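Local coordinates for toxin PAU_02230 (Photorhabdus asymbiotica subsp. asymbiotica ATCC 43949, PDB 6HV6), which is a bacterial protein toxin, modelled here as a helical arm joined to a mixed alpha-beta domain with an antiparallel sheet, at residues K195-L205 with L236-H244; V264-F275 with H320-M331. The protein carries 1 engineered substitution. One frame throughout, in Å; residues are numbered along the deposited sequence.

Contact 1 (K195-L205 with L236-H244). Engineered in segment 195-205: A199 (natural residue Cys). With EPE (4-(2-hydroxyethyl)-1-piperazine ethanesulfonic acid), chain H.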
loop_
_atom_site.group_PDB
_atom_site.type_symbol
_atom_site.label_atom_id
_atom_site.label_comp_id
_atom_site.label_asym_id
_atom_site.label_seq_id
_atom_site.Cartn_x
_atom_site.Cartn_y
_atom_site.Cartn_z
ATOM N N LYS A 195 -8.190 -1.271 -1.651
ATOM C CA LYS A 195 -8.819 -0.145 -0.979
ATOM C C LYS A 195 -7.887 1.070 -1.019
ATOM O O LYS A 195 -6.682 0.933 -1.243
ATOM C CB LYS A 195 -9.164 -0.515 0.466
ATOM C CG LYS A 195 -10.276 -1.563 0.604
ATOM C CD LYS A 195 -11.644 -0.952 0.341
ATOM C CE LYS A 195 -12.764 -1.942 0.617
ATOM N NZ LYS A 195 -12.777 -3.025 -0.404
ATOM N N PRO A 196 -8.432 2.272 -0.841
ATOM C CA PRO A 196 -7.588 3.471 -0.863
ATOM C C PRO A 196 -6.504 3.443 0.211
ATOM O O PRO A 196 -6.617 2.792 1.253
ATOM C CB PRO A 196 -8.587 4.605 -0.615
ATOM C CG PRO A 196 -9.887 4.072 -1.188
ATOM C CD PRO A 196 -9.871 2.602 -0.863
ATOM N N SER A 197 -5.435 4.182 -0.065
ATOM C CA SER A 197 -4.292 4.233 0.832
ATOM C C SER A 197 -4.694 4.635 2.248
ATOM O O SER A 197 -5.500 5.542 2.451
ATOM C CB SER A 197 -3.273 5.230 0.297
ATOM O OG SER A 197 -2.208 5.320 1.228
ATOM N N GLU A 198 -4.103 3.983 3.235
ATOM C CA GLU A 198 -4.280 4.399 4.621
ATOM C C GLU A 198 -2.943 4.801 5.235
ATOM O O GLU A 198 -2.692 4.581 6.410
ATOM C CB GLU A 198 -4.958 3.305 5.446
ATOM C CG GLU A 198 -6.390 3.009 5.020
ATOM C CD GLU A 198 -7.318 4.196 5.207
ATOM O OE1 GLU A 198 -6.955 5.111 5.981
ATOM O OE2 GLU A 198 -8.402 4.217 4.570
ATOM N N ALA A 199 -2.085 5.429 4.435
ATOM C CA ALA A 199 -0.717 5.693 4.865
ATOM C C ALA A 199 -0.660 6.667 6.040
ATOM O O ALA A 199 0.217 6.541 6.898
ATOM C CB ALA A 199 0.100 6.224 3.678
ATOM N N LEU A 200 -1.567 7.650 6.102
ATOM C CA LEU A 200 -1.552 8.588 7.222
ATOM C C LEU A 200 -1.813 7.888 8.557
ATOM O O LEU A 200 -0.972 7.993 9.462
ATOM C CB LEU A 200 -2.535 9.740 6.965
ATOM C CG LEU A 200 -2.807 10.688 8.146
ATOM C CD1 LEU A 200 -1.535 11.389 8.624
ATOM C CD2 LEU A 200 -3.878 11.729 7.789
ATOM N N PRO A 201 -2.924 7.165 8.738
ATOM C CA PRO A 201 -3.118 6.498 10.035
ATOM C C PRO A 201 -2.118 5.385 10.276
ATOM O O PRO A 201 -1.766 5.139 11.434
ATOM C CB PRO A 201 -4.555 5.960 9.954
ATOM C CG PRO A 201 -4.809 5.809 8.465
ATOM C CD PRO A 201 -4.082 6.977 7.847
ATOM N N GLU A 202 -1.670 4.687 9.226
ATOM C CA GLU A 202 -0.635 3.677 9.414
ATOM C C GLU A 202 0.621 4.303 10.004
ATOM O O GLU A 202 1.200 3.777 10.958
ATOM C CB GLU A 202 -0.339 2.975 8.078
ATOM C CG GLU A 202 -1.459 2.005 7.690
ATOM C CD GLU A 202 -1.496 1.666 6.206
ATOM O OE1 GLU A 202 -0.770 2.285 5.403
ATOM O OE2 GLU A 202 -2.264 0.756 5.846
ATOM N N SER A 203 1.042 5.443 9.455
ATOM C CA SER A 203 2.247 6.115 9.942
ATOM C C SER A 203 2.085 6.573 11.388
ATOM O O SER A 203 2.979 6.368 12.215
ATOM C CB SER A 203 2.567 7.311 9.047
ATOM O OG SER A 203 2.923 6.900 7.737
ATOM N N VAL A 204 0.951 7.200 11.709
ATOM C CA VAL A 204 0.700 7.670 13.074
ATOM C C VAL A 204 0.657 6.502 14.047
ATOM O O VAL A 204 1.246 6.562 15.134
ATOM C CB VAL A 204 -0.605 8.487 13.127
ATOM C CG1 VAL A 204 -1.004 8.767 14.574
ATOM C CG2 VAL A 204 -0.446 9.785 12.358
ATOM N N LEU A 205 -0.036 5.416 13.676
ATOM C CA LEU A 205 -0.145 4.264 14.570
ATOM C C LEU A 205 1.207 3.579 14.759
ATOM O O LEU A 205 1.552 3.159 15.871
ATOM C CB LEU A 205 -1.182 3.273 14.013
ATOM C CG LEU A 205 -1.626 2.120 14.918
ATOM C CD1 LEU A 205 -2.363 2.660 16.135
ATOM C CD2 LEU A 205 -2.504 1.106 14.148
ATOM N N LEU A 236 -8.926 -3.637 12.638
ATOM C CA LEU A 236 -7.766 -2.768 12.467
ATOM C C LEU A 236 -7.959 -1.823 11.293
ATOM O O LEU A 236 -7.652 -0.631 11.393
ATOM C CB LEU A 236 -6.495 -3.601 12.278
ATOM C CG LEU A 236 -5.218 -2.782 12.053
ATOM C CD1 LEU A 236 -4.991 -1.769 13.185
ATOM C CD2 LEU A 236 -4.014 -3.720 11.956
ATOM N N TYR A 237 -8.463 -2.340 10.170
ATOM C CA TYR A 237 -8.775 -1.489 9.025
ATOM C C TYR A 237 -9.808 -0.425 9.381
ATOM O O TYR A 237 -9.658 0.743 9.003
ATOM C CB TYR A 237 -9.275 -2.340 7.860
ATOM C CG TYR A 237 -9.652 -1.516 6.646
ATOM C CD1 TYR A 237 -8.692 -0.832 5.928
ATOM C CD2 TYR A 237 -10.971 -1.427 6.224
ATOM C CE1 TYR A 237 -9.029 -0.072 4.820
ATOM C CE2 TYR A 237 -11.320 -0.670 5.119
ATOM C CZ TYR A 237 -10.343 -0.000 4.417
ATOM O OH TYR A 237 -10.674 0.755 3.315
ATOM N N LYS A 238 -10.866 -0.808 10.101
ATOM C CA LYS A 238 -11.868 0.174 10.519
ATOM C C LYS A 238 -11.244 1.262 11.391
ATOM O O LYS A 238 -11.581 2.443 11.252
ATOM C CB LYS A 238 -13.021 -0.515 11.265
ATOM C CG LYS A 238 -13.995 -1.271 10.348
ATOM C CD LYS A 238 -15.393 -1.440 10.959
ATOM C CE LYS A 238 -15.408 -2.444 12.076
ATOM N NZ LYS A 238 -16.804 -2.915 12.440
ATOM N N SER A 239 -10.327 0.889 12.288
ATOM C CA SER A 239 -9.689 1.891 13.143
ATOM C C SER A 239 -8.794 2.818 12.329
ATOM O O SER A 239 -8.716 4.022 12.608
ATOM C CB SER A 239 -8.875 1.215 14.254
ATOM O OG SER A 239 -9.690 0.497 15.166
ATOM N N LEU A 240 -8.094 2.269 11.333
ATOM C CA LEU A 240 -7.273 3.097 10.452
ATOM C C LEU A 240 -8.129 4.127 9.729
ATOM O O LEU A 240 -7.776 5.313 9.668
ATOM C CB LEU A 240 -6.515 2.217 9.450
ATOM C CG LEU A 240 -5.348 1.378 9.989
ATOM C CD1 LEU A 240 -4.853 0.414 8.916
ATOM C CD2 LEU A 240 -4.202 2.263 10.450
ATOM N N LYS A 241 -9.272 3.696 9.181
ATOM C CA LYS A 241 -10.156 4.644 8.509
ATOM C C LYS A 241 -10.618 5.730 9.464
ATOM O O LYS A 241 -10.735 6.897 9.078
ATOM C CB LYS A 241 -11.360 3.929 7.893
ATOM C CG LYS A 241 -11.061 3.271 6.557
ATOM C CD LYS A 241 -12.332 2.953 5.793
ATOM C CE LYS A 241 -13.206 1.990 6.580
ATOM N NZ LYS A 241 -14.380 1.463 5.809
ATOM N N GLU A 242 -10.865 5.373 10.721
ATOM C CA GLU A 242 -11.345 6.359 11.676
ATOM C C GLU A 242 -10.226 7.294 12.111
ATOM O O GLU A 242 -10.433 8.509 12.222
ATOM C CB GLU A 242 -11.961 5.657 12.886
ATOM C CG GLU A 242 -12.505 6.613 13.931
ATOM C CD GLU A 242 -13.710 7.398 13.445
ATOM O OE1 GLU A 242 -14.295 7.014 12.406
ATOM O OE2 GLU A 242 -14.069 8.397 14.111
ATOM N N LEU A 243 -9.040 6.745 12.380
ATOM C CA LEU A 243 -7.890 7.585 12.698
ATOM C C LEU A 243 -7.571 8.528 11.543
ATOM O O LEU A 243 -7.128 9.667 11.760
ATOM C CB LEU A 243 -6.689 6.695 13.035
ATOM C CG LEU A 243 -5.357 7.340 13.418
ATOM C CD1 LEU A 243 -5.515 8.342 14.579
ATOM C CD2 LEU A 243 -4.373 6.254 13.782
ATOM N N HIS A 244 -7.836 8.083 10.311
ATOM C CA HIS A 244 -7.582 8.908 9.129
ATOM C C HIS A 244 -8.413 10.190 9.138
ATOM O O HIS A 244 -7.953 11.240 8.671
ATOM C CB HIS A 244 -7.882 8.091 7.872
ATOM C CG HIS A 244 -7.157 8.563 6.651
ATOM N ND1 HIS A 244 -6.781 7.708 5.639
ATOM C CD2 HIS A 244 -6.755 9.800 6.269
ATOM C CE1 HIS A 244 -6.165 8.394 4.692
ATOM N NE2 HIS A 244 -6.132 9.664 5.052
HETATM N N1 EPE H . -4.485 9.700 -0.495
HETATM C C9 EPE H . -4.445 9.326 0.928
HETATM C C10 EPE H . -2.977 9.245 1.328
HETATM S S EPE H . -2.614 9.630 3.018
HETATM O O1S EPE H . -3.057 8.411 3.796
HETATM O O2S EPE H . -3.396 10.792 3.373
HETATM O O3S EPE H . -1.186 9.821 3.106
HETATM O O HOH W 1 -8.996 2.620 2.627
#
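H244 meets E198 and P201 where two helices cross at 99°. Its CB lies by E198 OE1 and P201 CG, and its CG by E198 OE1 and P201 CD. ND1 donates to E198 OE1 at 2.6 Å, a nearly straight bond with an N-H...O angle of 164°. The oxygen lies close to the ring plane, but the nitrogen meets the carboxylate from above its plane. CD2 touches L200 CD2. CE1 lies near EPE O1S and has the backbone O of S197 at its edge. At the tip, NE2 gives a weak bond to O2S of EPE, whose O1S accepts from L200 N at 2.8 Å. P201 CD sits over one ring face, 3.8 Å from the centroid, as a CH-pi contact. E198 is the N-cap residue, and S197 OG accepts from A199 N in an ST turn; Q188 also bonds to that hydroxyl. A199 is an engineered residue, Cys in nature. The bend of E198 at chi2 (-63°) turns its carboxylate to H244 and to a water, which donates to OE2 and P196 O and accepts from Y237 OH. Deeper in, P201 CB packs on L240 CD2 at 3.7 Å and on L243 CG. L205 CD2 reaches L236 CD1, with L218 and L222 of helix 215-224 close by.

Contact 2 (V264-F275 with H320-M331)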
loop_
_atom_site.group_PDB
_atom_site.type_symbol
_atom_site.label_atom_id
_atom_site.label_comp_id
_atom_site.label_asym_id
_atom_site.label_seq_id
_atom_site.Cartn_x
_atom_site.Cartn_y
_atom_site.Cartn_z
ATOM N N VAL A 264 14.944 17.520 2.631
ATOM C CA VAL A 264 15.475 16.226 2.212
ATOM C C VAL A 264 16.993 16.284 2.079
ATOM O O VAL A 264 17.696 15.318 2.399
ATOM C CB VAL A 264 14.808 15.779 0.898
ATOM C CG1 VAL A 264 15.234 14.368 0.547
ATOM C CG2 VAL A 264 13.297 15.856 1.025
ATOM N N SER A 265 17.526 17.418 1.616
ATOM C CA SER A 265 18.956 17.489 1.338
ATOM C C SER A 265 19.783 17.469 2.618
ATOM O O SER A 265 20.837 16.828 2.662
ATOM C CB SER A 265 19.274 18.734 0.510
ATOM O OG SER A 265 18.923 18.534 -0.850
ATOM N N ASN A 266 19.334 18.158 3.670
ATOM C CA ASN A 266 20.126 18.275 4.892
ATOM C C ASN A 266 19.680 17.306 5.988
ATOM O O ASN A 266 20.084 17.466 7.143
ATOM C CB ASN A 266 20.104 19.721 5.414
ATOM C CG ASN A 266 18.729 20.164 5.928
ATOM O OD1 ASN A 266 17.782 19.383 5.997
ATOM N ND2 ASN A 266 18.629 21.432 6.303
ATOM N N LEU A 267 18.866 16.303 5.652
ATOM C CA LEU A 267 18.333 15.424 6.690
ATOM C C LEU A 267 19.447 14.661 7.397
ATOM O O LEU A 267 19.373 14.425 8.607
ATOM C CB LEU A 267 17.310 14.452 6.088
ATOM C CG LEU A 267 16.460 13.647 7.077
ATOM C CD1 LEU A 267 15.432 14.537 7.739
ATOM C CD2 LEU A 267 15.781 12.467 6.396
ATOM N N ALA A 268 20.496 14.277 6.662
ATOM C CA ALA A 268 21.518 13.405 7.234
ATOM C C ALA A 268 22.347 14.096 8.307
ATOM O O ALA A 268 22.998 13.413 9.106
ATOM C CB ALA A 268 22.436 12.871 6.136
ATOM N N THR A 269 22.330 15.429 8.346
ATOM C CA THR A 269 23.098 16.215 9.302
ATOM C C THR A 269 22.204 16.918 10.318
ATOM O O THR A 269 22.648 17.855 10.985
ATOM C CB THR A 269 23.958 17.243 8.566
ATOM O OG1 THR A 269 23.143 17.944 7.618
ATOM C CG2 THR A 269 25.107 16.564 7.837
ATOM N N SER A 270 20.947 16.488 10.450
ATOM C CA SER A 270 19.989 17.163 11.316
ATOM C C SER A 270 19.425 16.229 12.380
ATOM O O SER A 270 18.302 16.431 12.840
ATOM C CB SER A 270 18.844 17.757 10.493
ATOM O OG SER A 270 19.318 18.413 9.335
ATOM N N GLU A 271 20.188 15.205 12.780
ATOM C CA GLU A 271 19.641 14.167 13.657
ATOM C C GLU A 271 19.165 14.745 14.980
ATOM O O GLU A 271 18.008 14.559 15.377
ATOM C CB GLU A 271 20.673 13.075 13.933
ATOM C CG GLU A 271 20.256 12.250 15.147
ATOM C CD GLU A 271 21.187 11.110 15.479
ATOM O OE1 GLU A 271 22.108 10.815 14.691
ATOM O OE2 GLU A 271 20.976 10.493 16.538
ATOM N N THR A 272 20.059 15.427 15.697
ATOM C CA THR A 272 19.710 15.928 17.020
ATOM C C THR A 272 18.692 17.059 16.949
ATOM O O THR A 272 18.081 17.388 17.970
ATOM C CB THR A 272 20.974 16.377 17.761
ATOM O OG1 THR A 272 21.621 17.412 17.014
ATOM C CG2 THR A 272 21.944 15.207 17.921
ATOM N N LYS A 273 18.478 17.638 15.768
ATOM C CA LYS A 273 17.439 18.642 15.587
ATOM C C LYS A 273 16.108 18.009 15.210
ATOM O O LYS A 273 15.053 18.441 15.684
ATOM C CB LYS A 273 17.866 19.649 14.513
ATOM C CG LYS A 273 19.122 20.428 14.871
ATOM C CD LYS A 273 18.947 21.139 16.205
ATOM C CE LYS A 273 20.198 21.904 16.596
ATOM N NZ LYS A 273 20.579 22.911 15.574
ATOM N N LEU A 274 16.148 16.979 14.368
ATOM C CA LEU A 274 14.935 16.290 13.958
ATOM C C LEU A 274 14.325 15.506 15.115
ATOM O O LEU A 274 13.102 15.502 15.304
ATOM C CB LEU A 274 15.277 15.365 12.797
ATOM C CG LEU A 274 14.196 14.677 11.994
ATOM C CD1 LEU A 274 13.482 15.673 11.113
ATOM C CD2 LEU A 274 14.873 13.615 11.170
ATOM N N PHE A 275 15.164 14.825 15.892
ATOM C CA PHE A 275 14.728 14.018 17.026
ATOM C C PHE A 275 15.228 14.682 18.300
ATOM O O PHE A 275 16.361 14.431 18.736
ATOM C CB PHE A 275 15.254 12.588 16.913
ATOM C CG PHE A 275 14.936 11.931 15.606
ATOM C CD1 PHE A 275 13.620 11.720 15.226
ATOM C CD2 PHE A 275 15.954 11.517 14.759
ATOM C CE1 PHE A 275 13.321 11.109 14.025
ATOM C CE2 PHE A 275 15.662 10.905 13.555
ATOM C CZ PHE A 275 14.339 10.700 13.187
ATOM N N HIS A 320 22.043 7.297 11.841
ATOM C CA HIS A 320 21.077 8.220 11.256
ATOM C C HIS A 320 21.439 8.557 9.812
ATOM O O HIS A 320 20.560 8.646 8.944
ATOM C CB HIS A 320 20.989 9.494 12.096
ATOM C CG HIS A 320 20.146 10.557 11.471
ATOM N ND1 HIS A 320 18.770 10.555 11.546
ATOM C CD2 HIS A 320 20.482 11.637 10.725
ATOM C CE1 HIS A 320 18.293 11.591 10.882
ATOM N NE2 HIS A 320 19.310 12.265 10.375
ATOM N N SER A 321 22.732 8.736 9.533
ATOM C CA SER A 321 23.135 9.150 8.193
ATOM C C SER A 321 22.785 8.094 7.155
ATOM O O SER A 321 22.463 8.437 6.013
ATOM C CB SER A 321 24.633 9.461 8.149
ATOM O OG SER A 321 25.415 8.302 8.361
ATOM N N ASP A 322 22.837 6.813 7.528
ATOM C CA ASP A 322 22.429 5.764 6.599
ATOM C C ASP A 322 20.928 5.787 6.371
ATOM O O ASP A 322 20.463 5.623 5.237
ATOM C CB ASP A 322 22.853 4.395 7.121
ATOM C CG ASP A 322 24.354 4.204 7.071
ATOM O OD1 ASP A 322 24.994 4.833 6.206
ATOM O OD2 ASP A 322 24.877 3.421 7.882
ATOM N N MET A 323 20.154 5.951 7.441
ATOM C CA MET A 323 18.706 6.024 7.289
ATOM C C MET A 323 18.325 7.194 6.395
ATOM O O MET A 323 17.488 7.052 5.493
ATOM C CB MET A 323 18.053 6.122 8.672
ATOM C CG MET A 323 16.528 6.086 8.693
ATOM S SD MET A 323 15.829 7.704 8.336
ATOM C CE MET A 323 16.132 8.564 9.885
ATOM N N ALA A 324 18.969 8.345 6.598
ATOM C CA ALA A 324 18.655 9.529 5.805
ATOM C C ALA A 324 19.093 9.371 4.354
ATOM O O ALA A 324 18.408 9.847 3.440
ATOM C CB ALA A 324 19.314 10.759 6.419
ATOM N N ALA A 325 20.242 8.737 4.117
ATOM C CA ALA A 325 20.647 8.493 2.735
ATOM C C ALA A 325 19.635 7.593 2.033
ATOM O O ALA A 325 19.253 7.845 0.884
ATOM C CB ALA A 325 22.045 7.878 2.690
ATOM N N PHE A 326 19.165 6.562 2.730
ATOM C CA PHE A 326 18.168 5.666 2.154
ATOM C C PHE A 326 16.866 6.411 1.883
ATOM O O PHE A 326 16.284 6.297 0.802
ATOM C CB PHE A 326 17.939 4.488 3.097
ATOM C CG PHE A 326 16.906 3.531 2.616
ATOM C CD1 PHE A 326 17.121 2.780 1.471
ATOM C CD2 PHE A 326 15.715 3.382 3.303
ATOM C CE1 PHE A 326 16.167 1.896 1.021
ATOM C CE2 PHE A 326 14.745 2.491 2.853
ATOM C CZ PHE A 326 14.979 1.746 1.716
ATOM N N PHE A 327 16.401 7.191 2.859
ATOM C CA PHE A 327 15.178 7.971 2.682
ATOM C C PHE A 327 15.293 8.910 1.484
ATOM O O PHE A 327 14.356 9.028 0.682
ATOM C CB PHE A 327 14.873 8.749 3.970
ATOM C CG PHE A 327 13.766 9.762 3.833
ATOM C CD1 PHE A 327 12.442 9.401 4.062
ATOM C CD2 PHE A 327 14.051 11.080 3.494
ATOM C CE1 PHE A 327 11.420 10.331 3.930
ATOM C CE2 PHE A 327 13.034 12.017 3.363
ATOM C CZ PHE A 327 11.713 11.642 3.586
ATOM N N GLN A 328 16.433 9.583 1.334
ATOM C CA GLN A 328 16.578 10.490 0.197
ATOM C C GLN A 328 16.550 9.730 -1.125
ATOM O O GLN A 328 15.939 10.187 -2.098
ATOM C CB GLN A 328 17.864 11.308 0.311
ATOM C CG GLN A 328 18.070 12.226 -0.894
ATOM C CD GLN A 328 19.287 13.120 -0.772
ATOM O OE1 GLN A 328 20.326 12.705 -0.257
ATOM N NE2 GLN A 328 19.164 14.356 -1.245
ATOM N N LYS A 329 17.210 8.573 -1.184
ATOM C CA LYS A 329 17.161 7.760 -2.396
ATOM C C LYS A 329 15.726 7.354 -2.724
ATOM O O LYS A 329 15.320 7.352 -3.893
ATOM C CB LYS A 329 18.054 6.531 -2.220
ATOM C CG LYS A 329 18.092 5.596 -3.408
ATOM C CD LYS A 329 19.165 4.531 -3.222
ATOM C CE LYS A 329 18.785 3.500 -2.158
ATOM N NZ LYS A 329 19.914 2.542 -1.903
ATOM N N LYS A 330 14.930 7.035 -1.699
ATOM C CA LYS A 330 13.548 6.638 -1.950
ATOM C C LYS A 330 12.684 7.820 -2.381
ATOM O O LYS A 330 11.748 7.647 -3.169
ATOM C CB LYS A 330 12.971 5.962 -0.702
ATOM C CG LYS A 330 13.634 4.612 -0.366
ATOM C CD LYS A 330 13.424 3.574 -1.489
ATOM C CE LYS A 330 14.725 3.155 -2.145
ATOM N NZ LYS A 330 14.531 1.980 -3.060
ATOM N N MET A 331 12.958 9.025 -1.883
ATOM C CA MET A 331 12.188 10.173 -2.353
ATOM C C MET A 331 12.470 10.449 -3.826
ATOM O O MET A 331 11.555 10.747 -4.604
ATOM C CB MET A 331 12.496 11.401 -1.494
ATOM C CG MET A 331 12.049 11.276 -0.018
ATOM S SD MET A 331 10.314 10.770 0.261
ATOM C CE MET A 331 10.453 9.009 0.511
HETATM O O HOH W 2 23.533 8.173 14.140
#
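H320 holds CG anti to the backbone N (chi1 173°), and E271 does likewise (163°), which lays the two side chains past each other in opposite directions. H320 is the first residue of helix 320-334, which packs against the antiparallel sheet; the segment 264-275 runs along this helix as a loop and a short helical turn. E271 CB lies over one face of the imidazole, 3.6 Å from its centroid, as a CH-pi contact. The E271 carboxylate continues past H320 CB. Its OE1 accepts from a water that in turn accepts from H320 N, and its OE2 is held by Y305 and K295. The F275 ring meets the imidazole rim to rim, with planes 83° apart. ND1 of H320 is buried with no polar partner in the model. Further along, the A268 backbone lies close to A324, with A268 CA 3.5 Å from A324 CB. L267 CD2 crosses to F327 CD2 at 3.7 Å, and the F327 ring also stacks edge-to-face with F307. V264 CG1 rests on Q328 CG at 3.8 Å. H320 NE2 donates to L267 O at 2.8 Å; S270 N reaches the same oxygen from the opposite face of its carbonyl plane.

Following the chain from the N terminus, the long helix 144-176 leads into edge strand 182-185 and then to helix 199-211. Contact 1 closes first, when helix 235-244 returns to helix 199-211 after a mostly helical excursion of 30 residues that includes helix 215-224. Contact 2 opens afterwards. Its 44-residue loop carries four sheet strands, 280-286, 289-296, 304-309 and 313-317, before helix 320-334 comes back to 264-275. The two are in series and neither nest nor cross. The centres of contact 1 and contact 2 are about 25 Å apart, and the contacts do not touch. Both border strand 289-296: A199, L200 and S203 touch it from contact 1, and L274, F275 and M331 from contact 2.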